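Local coordinates for protein NADPH-dependent aldehyde reductase YqhD (Escherichia coli, PDB 4QGS) that reduces a broad range of short-chain aldehydes to alcohols with NADPH, using one zinc ion per subunit, at residues P272-T277 with D309-K314; T285-L290 with P365-K370. One frame throughout, in Å; residues are numbered along the deposited sequence.

Contact 1 of 2, residues P272-T277 with D309-K314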
# COMPACT_ATOMS: atom_id res chain seq x y z
N PRO A 272 -12.55 -9.60 -10.30
CA PRO A 272 -12.63 -10.19 -8.96
C PRO A 272 -11.41 -9.83 -8.16
O PRO A 272 -10.33 -9.66 -8.73
CB PRO A 272 -12.68 -11.70 -9.24
CG PRO A 272 -13.10 -11.83 -10.66
CD PRO A 272 -12.55 -10.63 -11.36
N GLN A 273 -11.57 -9.67 -6.86
CA GLN A 273 -10.40 -9.38 -6.03
C GLN A 273 -10.36 -10.33 -4.86
O GLN A 273 -11.39 -10.71 -4.32
CB GLN A 273 -10.43 -7.93 -5.56
CG GLN A 273 -10.36 -6.94 -6.73
CD GLN A 273 -10.22 -5.51 -6.30
OE1 GLN A 273 -9.83 -5.22 -5.17
NE2 GLN A 273 -10.55 -4.59 -7.20
N ASP A 274 -9.14 -10.68 -4.46
CA ASP A 274 -8.92 -11.72 -3.47
C ASP A 274 -8.73 -11.08 -2.10
O ASP A 274 -9.68 -10.93 -1.33
CB ASP A 274 -7.71 -12.56 -3.90
CG ASP A 274 -7.42 -13.74 -2.97
OD1 ASP A 274 -8.01 -13.80 -1.88
OD2 ASP A 274 -6.59 -14.59 -3.36
N TRP A 275 -7.48 -10.70 -1.82
CA TRP A 275 -7.02 -10.03 -0.59
C TRP A 275 -6.88 -10.97 0.59
O TRP A 275 -6.56 -10.52 1.69
CB TRP A 275 -7.91 -8.85 -0.21
CG TRP A 275 -7.88 -7.81 -1.30
CD1 TRP A 275 -8.89 -7.50 -2.17
CD2 TRP A 275 -6.76 -7.02 -1.69
NE1 TRP A 275 -8.47 -6.54 -3.06
CE2 TRP A 275 -7.16 -6.23 -2.79
CE3 TRP A 275 -5.45 -6.88 -1.21
CZ2 TRP A 275 -6.31 -5.32 -3.41
CZ3 TRP A 275 -4.60 -5.99 -1.83
CH2 TRP A 275 -5.04 -5.21 -2.92
N ALA A 276 -7.10 -12.27 0.38
CA ALA A 276 -6.95 -13.23 1.47
C ALA A 276 -5.49 -13.31 1.93
O ALA A 276 -5.22 -13.50 3.12
CB ALA A 276 -7.45 -14.60 1.07
N THR A 277 -4.56 -13.18 0.99
CA THR A 277 -3.13 -13.17 1.35
C THR A 277 -2.83 -12.01 2.30
O THR A 277 -2.15 -12.19 3.32
CB THR A 277 -2.23 -13.10 0.10
OG1 THR A 277 -2.34 -14.33 -0.63
CG2 THR A 277 -0.74 -12.87 0.49
N ASP A 309 -7.12 -24.89 -7.47
CA ASP A 309 -8.34 -25.28 -8.19
C ASP A 309 -9.11 -24.06 -8.70
O ASP A 309 -9.33 -23.91 -9.90
CB ASP A 309 -9.25 -26.13 -7.29
CG ASP A 309 -8.67 -27.49 -7.00
OD1 ASP A 309 -8.07 -28.09 -7.92
OD2 ASP A 309 -8.79 -27.95 -5.85
N THR A 310 -9.55 -23.20 -7.79
CA THR A 310 -10.36 -22.06 -8.19
C THR A 310 -9.54 -21.04 -8.96
O THR A 310 -10.08 -20.30 -9.78
CB THR A 310 -11.01 -21.35 -6.98
OG1 THR A 310 -9.99 -20.88 -6.09
CG2 THR A 310 -11.92 -22.30 -6.22
N LYS A 311 -8.23 -20.99 -8.70
CA LYS A 311 -7.38 -20.01 -9.38
C LYS A 311 -6.69 -20.59 -10.60
O LYS A 311 -5.80 -19.97 -11.17
CB LYS A 311 -6.30 -19.48 -8.41
CG LYS A 311 -6.84 -18.64 -7.28
CD LYS A 311 -5.67 -18.15 -6.39
CE LYS A 311 -6.17 -17.31 -5.24
NZ LYS A 311 -6.83 -16.04 -5.69
N ARG A 312 -7.10 -21.79 -11.01
CA ARG A 312 -6.36 -22.53 -12.01
C ARG A 312 -6.13 -21.76 -13.31
O ARG A 312 -4.99 -21.64 -13.76
CB ARG A 312 -7.06 -23.86 -12.29
CG ARG A 312 -6.60 -24.56 -13.53
CD ARG A 312 -7.63 -25.61 -13.92
NE ARG A 312 -7.02 -26.79 -14.52
CZ ARG A 312 -6.84 -26.95 -15.82
NH1 ARG A 312 -7.20 -26.01 -16.69
NH2 ARG A 312 -6.27 -28.07 -16.26
N ALA A 313 -7.19 -21.21 -13.91
CA ALA A 313 -7.05 -20.52 -15.18
C ALA A 313 -6.11 -19.31 -15.10
O ALA A 313 -5.26 -19.14 -15.97
CB ALA A 313 -8.43 -20.08 -15.69
N LYS A 314 -6.26 -18.49 -14.07
CA LYS A 314 -5.41 -17.31 -13.97
C LYS A 314 -3.99 -17.67 -13.52
O LYS A 314 -3.06 -16.97 -13.87
CB LYS A 314 -6.02 -16.26 -13.03
CG LYS A 314 -7.37 -15.66 -13.54
CD LYS A 314 -7.29 -15.08 -14.96
CE LYS A 314 -6.40 -13.81 -15.06
NZ LYS A 314 -7.04 -12.60 -14.47
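The carboxylate of D274 is approached on both faces, with K311 on one side and the backbone of A276 on the other. K311 NZ comes from segment 309-314 to D274 OD2 at 2.8 Å, a salt bridge and hydrogen bond. It stands about 45° out of the carboxylate plane. A276 N binds D274 OD1 at 2.9 Å from above the opposite face. This second bond closes an Asx turn at the start of helix 276-288, just before H278, a ligand of the catalytic zinc. The indole of W275, at the N-cap position, has Q273 OE1 at its edge. W275 NE1 gives Q273 OE1 a nearly straight bond of 2.8 Å, on a lone pair and in the ring plane. The ring also meets the zinc ligands H209 and H278 edge-to-face. W275 therefore lies in the second shell of the metal site of this iron-type alcohol dehydrogenase.

D274 CB points toward the other segment, and CG anti to the backbone N (chi1 -177°) carries the carboxylate on to K311 NZ. K311 is the N-cap of helix 312-323 and the third residue of the type I turn D309-R312. Its chain is extended as far as CE and bends at chi4, and it crosses the D274 side chain at about a right angle. The ammonium has further partners: it makes a salt bridge to E381 and a hydrogen bond to the backbone O of V215. E381 OE1 lies close to D274 OD2, and the shared lysine probably eases the closeness of the two acids if both are charged. Both D274 and K311 are buried, and this pair carries the whole contact between the segments. The methylene before the ammonium is close as well, with K311 CE at 3.3 Å from D274 OD2.

Contact 2 of 2, residues T285-L290 with P365-K370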
# COMPACT_ATOMS: atom_id res chain seq x y z
N THR A 285 1.75 -10.02 11.17
CA THR A 285 2.34 -8.76 11.60
C THR A 285 1.86 -8.41 13.01
O THR A 285 2.66 -8.05 13.89
CB THR A 285 2.01 -7.60 10.63
OG1 THR A 285 2.64 -7.83 9.37
CG2 THR A 285 2.52 -6.28 11.23
N ALA A 286 0.55 -8.53 13.23
CA ALA A 286 -0.05 -8.17 14.51
C ALA A 286 0.52 -9.01 15.65
O ALA A 286 0.81 -8.50 16.73
CB ALA A 286 -1.57 -8.32 14.46
N MET A 287 0.69 -10.30 15.39
CA MET A 287 1.12 -11.21 16.45
C MET A 287 2.62 -11.34 16.62
O MET A 287 3.11 -11.49 17.75
CB MET A 287 0.52 -12.60 16.22
CG MET A 287 0.78 -13.53 17.39
SD MET A 287 -0.14 -15.07 17.23
CE MET A 287 -1.83 -14.48 17.37
N HIS A 288 3.36 -11.30 15.52
CA HIS A 288 4.79 -11.59 15.55
C HIS A 288 5.67 -10.43 15.09
O HIS A 288 6.88 -10.53 15.13
CB HIS A 288 5.11 -12.83 14.69
CG HIS A 288 4.42 -14.08 15.15
ND1 HIS A 288 4.63 -14.64 16.40
CD2 HIS A 288 3.52 -14.89 14.53
CE1 HIS A 288 3.88 -15.72 16.53
NE2 HIS A 288 3.20 -15.90 15.42
N GLY A 289 5.06 -9.33 14.64
CA GLY A 289 5.83 -8.15 14.27
C GLY A 289 6.60 -8.19 12.96
O GLY A 289 7.46 -7.35 12.70
N LEU A 290 6.29 -9.17 12.11
CA LEU A 290 6.95 -9.28 10.82
C LEU A 290 6.58 -8.08 9.94
O LEU A 290 5.49 -7.54 10.08
CB LEU A 290 6.56 -10.58 10.10
CG LEU A 290 6.86 -11.91 10.80
CD1 LEU A 290 6.61 -13.06 9.82
CD2 LEU A 290 8.26 -11.99 11.35
N PRO A 365 -2.74 -21.89 16.13
CA PRO A 365 -4.04 -21.83 16.79
C PRO A 365 -4.39 -20.41 17.26
O PRO A 365 -5.55 -20.01 17.15
CB PRO A 365 -3.88 -22.79 17.98
CG PRO A 365 -2.90 -23.80 17.48
CD PRO A 365 -1.90 -22.98 16.68
N ALA A 366 -3.40 -19.67 17.74
CA ALA A 366 -3.64 -18.30 18.18
C ALA A 366 -3.95 -17.38 16.99
O ALA A 366 -4.78 -16.48 17.11
CB ALA A 366 -2.44 -17.77 18.95
N LEU A 367 -3.30 -17.63 15.85
CA LEU A 367 -3.58 -16.84 14.64
C LEU A 367 -5.02 -17.03 14.17
O LEU A 367 -5.71 -16.07 13.80
CB LEU A 367 -2.61 -17.23 13.51
CG LEU A 367 -1.15 -16.85 13.74
CD1 LEU A 367 -0.20 -17.57 12.77
CD2 LEU A 367 -0.96 -15.31 13.64
N LEU A 368 -5.48 -18.28 14.19
CA LEU A 368 -6.83 -18.59 13.75
C LEU A 368 -7.87 -17.97 14.68
O LEU A 368 -8.92 -17.52 14.22
CB LEU A 368 -7.03 -20.11 13.65
CG LEU A 368 -6.12 -20.77 12.60
CD1 LEU A 368 -6.12 -22.28 12.76
CD2 LEU A 368 -6.50 -20.37 11.17
N LYS A 369 -7.57 -17.93 15.98
CA LYS A 369 -8.44 -17.25 16.94
C LYS A 369 -8.55 -15.76 16.59
O LYS A 369 -9.63 -15.19 16.65
CB LYS A 369 -7.91 -17.42 18.37
CG LYS A 369 -8.10 -18.82 18.93
CD LYS A 369 -7.71 -18.90 20.40
CE LYS A 369 -8.02 -20.27 21.00
NZ LYS A 369 -7.24 -21.39 20.39
N LYS A 370 -7.43 -15.15 16.23
CA LYS A 370 -7.44 -13.74 15.84
C LYS A 370 -8.22 -13.50 14.55
O LYS A 370 -8.99 -12.54 14.47
CB LYS A 370 -6.02 -13.22 15.70
CG LYS A 370 -5.39 -12.82 17.03
CD LYS A 370 -6.21 -11.70 17.68
CE LYS A 370 -5.63 -11.27 19.01
NZ LYS A 370 -6.39 -10.11 19.59
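M287, near the end of helix 276-288, is the side chain that carries the contact with 365-370. It extends toward helix 364-373, with CG anti to the backbone N (chi1 -172°). Its sulfur rests on a leucine branch, SD to L367 CD2 being 3.7 Å. L367 also touches E283 and L284, one turn before M287 in the same helix. The M287 chain bends at chi3 and lays the terminal methyl over the A366 backbone, with M287 CE 3.6 Å from A366 O. The same methyl touches the A366 methyl, and M287 CE reaches K370 CG at 3.9 Å. H288 follows, and M287 CG also sits over the centre of one face of its ring. H288 NE2 bonds to S363 OG, just before the second helix. G289, with positive phi, leaves the helix after its N bonds to T285 O. L290 O then accepts a bond from T285 OG1 at 3.0 Å, from above the carbonyl plane. The arrangement is helix-to-helix packing in the helical C-terminal part of the iron-containing alcohol dehydrogenase fold.

Overall arrangement
Both contacts use helix 276-288, contact 1 at its start and contact 2 at its end. Their centres are about 23 Å apart and they do not touch. The same helix meets 309-314 at one end and 365-370 at the other. Along the chain the segments of the two contacts alternate. Contact 1 is buried and polar: a single ion pair joins the segments. The D274 side chain is about 12 Å from the zinc ion. Contact 2 is partly buried and apolar, held by van der Waals packing over a larger area, 184 Å² against 67 Å². All four segments lie in the helical C-terminal part of the iron-containing alcohol dehydrogenase fold.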